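PDB 1WCU: Non-catalytic protein 1 from Piromyces equi, which probably binds plant cell-wall polysaccharides as a family 29 carbohydrate-binding module, a beta-sandwich domain with no catalytic activity of its own. Local coordinates for residues R82-D85 / E86-F90. Sequence-based numbering, arbitrary orientation.
Sequences RGYD and ETEAF
Tyr84 and Phe90 form a T-shaped (edge-to-face) aromatic pair across a type I beta turn, Asp85 to Glu88, in the loop that joins strands 74-79 and 90-98 of this beta-sandwich module. They illustrate how a surface loop can combine one close ring contact with a hydrogen-bonded bend. The tightly packed part is the ring pair: Phe90 presents its edge, with CZ 3.4 Å above the plane of the Tyr84 ring and over its centre. The ring planes stand 67° apart and the centroids 4.7 Å. Both side chains place CG beside their own backbone N and opposite the carbonyl carbon (chi1 -67° for Tyr84, -57° for Phe90); with both CB atoms already directed at the partner, these torsions let the edge of Phe90 meet the face of Tyr84. Phe90 also meets the ring of Tyr112. An alanine here would probably leave that face of Tyr84 without the CZ edge over it, its ring freer to turn, and Tyr112 without its aromatic neighbour. At the bend, the turn is closed by the bond from Glu88 N to Asp85 O, 3.0 Å long. A water lies within hydrogen-bonding distance of Asp85 O and Glu88 O, and Glu86 is tied back to the sandwich by a salt bridge to Arg116. The solvent side is looser and more polar. There the exposed Glu88, extended beyond CG, brings its carboxylate obliquely to Tyr84, OE1 lying 3.5 Å from CD2. That same OE1 accepts from a second water at 2.7 Å, which in turn receives the N-H of Asp85, its N 2.9 Å from the water oxygen.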
ATOM      1  N   ARG A  82      -8.089 -14.392  -2.747  1.00  7.03           N
ATOM      2  CA  ARG A  82      -8.577 -15.767  -2.679  1.00  7.07           C
ATOM      3  C   ARG A  82      -9.590 -15.966  -3.792  1.00  8.41           C
ATOM      4  O   ARG A  82     -10.586 -15.126  -3.962  1.00  7.44           O
ATOM      5  CB  ARG A  82      -9.205 -16.035  -1.312  1.00  7.93           C
ATOM      6  CG  ARG A  82      -9.443 -17.498  -0.941  1.00  8.24           C
ATOM      7  CD  ARG A  82      -9.990 -17.521   0.471  1.00  8.42           C
ATOM      8  NE  ARG A  82     -10.263 -18.883   0.916  1.00  9.46           N
ATOM      9  CZ  ARG A  82     -10.638 -19.192   2.143  1.00  9.33           C
ATOM     10  NH1 ARG A  82     -10.775 -18.248   3.042  1.00  9.42           N
ATOM     11  NH2 ARG A  82     -10.893 -20.454   2.445  1.00 10.69           N
ATOM     12  N   GLY A  83      -9.414 -17.049  -4.532  1.00  6.87           N
ATOM     13  CA  GLY A  83     -10.272 -17.383  -5.673  1.00  7.62           C
ATOM     14  C   GLY A  83      -9.657 -17.060  -7.024  1.00  7.42           C
ATOM     15  O   GLY A  83     -10.157 -17.473  -8.050  1.00  7.48           O
ATOM     16  N   TYR A  84      -8.548 -16.328  -7.015  1.00  7.08           N
ATOM     17  CA  TYR A  84      -7.898 -15.832  -8.244  1.00  6.98           C
ATOM     18  C   TYR A  84      -6.455 -16.292  -8.370  1.00  7.32           C
ATOM     19  O   TYR A  84      -5.819 -16.678  -7.407  1.00  7.42           O
ATOM     20  CB  TYR A  84      -7.911 -14.294  -8.271  1.00  8.16           C
ATOM     21  CG  TYR A  84      -9.283 -13.688  -8.415  1.00  8.73           C
ATOM     22  CD1 TYR A  84     -10.055 -13.425  -7.313  1.00 10.71           C
ATOM     23  CD2 TYR A  84      -9.795 -13.351  -9.672  1.00  7.99           C
ATOM     24  CE1 TYR A  84     -11.325 -12.860  -7.448  1.00 11.50           C
ATOM     25  CE2 TYR A  84     -11.040 -12.789  -9.803  1.00  9.55           C
ATOM     26  CZ  TYR A  84     -11.789 -12.531  -8.697  1.00 10.62           C
ATOM     27  OH  TYR A  84     -13.050 -11.949  -8.876  1.00 14.02           O
ATOM     28  N   ASP A  85      -5.919 -16.185  -9.578  1.00  7.72           N
ATOM     29  CA  ASP A  85      -4.485 -16.227  -9.762  1.00  8.19           C
ATOM     30  C   ASP A  85      -3.867 -15.118  -8.897  1.00  7.69           C
ATOM     31  O   ASP A  85      -4.355 -13.980  -8.908  1.00  7.31           O
ATOM     32  CB  ASP A  85      -4.227 -15.941 -11.238  1.00  9.35           C
ATOM     33  CG  ASP A  85      -3.110 -16.702 -11.774  0.50 12.70           C
ATOM     34  OD1 ASP A  85      -4.196 -18.343 -11.602  0.50  9.91           O
ATOM     35  OD2 ASP A  85      -2.022 -16.195 -11.394  0.50 15.79           O
ATOM     36  N   GLU A  86      -2.773 -15.414  -8.190  1.00  7.72           N
ATOM     37  CA  GLU A  86      -2.177 -14.408  -7.316  1.00  8.43           C
ATOM     38  C   GLU A  86      -1.708 -13.168  -8.061  1.00  8.08           C
ATOM     39  O   GLU A  86      -1.645 -12.085  -7.484  1.00  7.88           O
ATOM     40  CB  GLU A  86      -1.042 -14.990  -6.469  1.00  8.72           C
ATOM     41  CG  GLU A  86       0.179 -15.383  -7.264  1.00  8.78           C
ATOM     42  CD  GLU A  86       1.321 -15.882  -6.413  1.00 11.12           C
ATOM     43  OE1 GLU A  86       1.573 -15.353  -5.317  1.00 12.57           O
ATOM     44  OE2 GLU A  86       1.989 -16.820  -6.870  1.00 12.00           O
ATOM     45  N   THR A  87      -1.386 -13.318  -9.340  1.00  8.81           N
ATOM     46  CA  THR A  87      -0.920 -12.191 -10.161  1.00  8.95           C
ATOM     47  C   THR A  87      -2.019 -11.201 -10.526  1.00  9.33           C
ATOM     48  O   THR A  87      -1.728 -10.060 -10.895  1.00 10.56           O
ATOM     49  CB  THR A  87      -0.288 -12.677 -11.464  1.00  9.55           C
ATOM     50  OG1 THR A  87      -1.218 -13.537 -12.146  1.00 12.12           O
ATOM     51  CG2 THR A  87       0.974 -13.459 -11.175  1.00 10.98           C
ATOM     52  N   GLU A  88      -3.289 -11.600 -10.475  1.00  8.13           N
ATOM     53  CA  GLU A  88      -4.352 -10.670 -10.856  1.00  8.19           C
ATOM     54  C   GLU A  88      -4.508  -9.592  -9.787  1.00  8.41           C
ATOM     55  O   GLU A  88      -4.587  -9.882  -8.595  1.00  8.97           O
ATOM     56  CB  GLU A  88      -5.688 -11.397 -11.147  1.00  7.97           C
ATOM     57  CG  GLU A  88      -6.732 -10.469 -11.775  1.00  8.13           C
ATOM     58  CD  GLU A  88      -7.875 -11.171 -12.463  1.00  9.78           C
ATOM     59  OE1 GLU A  88      -7.926 -12.417 -12.426  1.00 10.05           O
ATOM     60  OE2 GLU A  88      -8.712 -10.448 -13.062  1.00 12.26           O
ATOM     61  N   ALA A  89      -4.511  -8.332 -10.223  1.00  8.66           N
ATOM     62  CA  ALA A  89      -4.597  -7.197  -9.308  1.00  8.69           C
ATOM     63  C   ALA A  89      -5.909  -6.435  -9.491  1.00  9.49           C
ATOM     64  O   ALA A  89      -6.503  -6.408 -10.595  1.00  9.99           O
ATOM     65  CB  ALA A  89      -3.423  -6.266  -9.495  1.00  9.70           C
ATOM     66  N   PHE A  90      -6.383  -5.848  -8.398  1.00  8.81           N
ATOM     67  CA  PHE A  90      -7.663  -5.151  -8.362  1.00  9.23           C
ATOM     68  C   PHE A  90      -7.481  -3.754  -7.814  1.00  9.37           C
ATOM     69  O   PHE A  90      -6.979  -3.591  -6.701  1.00  8.63           O
ATOM     70  CB  PHE A  90      -8.664  -5.948  -7.510  1.00 10.33           C
ATOM     71  CG  PHE A  90      -8.851  -7.349  -7.995  1.00  9.60           C
ATOM     72  CD1 PHE A  90      -7.982  -8.356  -7.620  1.00 11.23           C
ATOM     73  CD2 PHE A  90      -9.865  -7.651  -8.892  1.00 11.77           C
ATOM     74  CE1 PHE A  90      -8.127  -9.642  -8.113  1.00 11.28           C
ATOM     75  CE2 PHE A  90     -10.002  -8.945  -9.381  1.00 11.79           C
ATOM     76  CZ  PHE A  90      -9.136  -9.920  -8.978  1.00 11.56           C
TER
HETATM   77  O   HOH W   1      -5.045 -12.042  -6.994  1.00  6.74           O
HETATM   78  O   HOH W   2      -7.487 -15.041 -11.738  1.00  8.59           O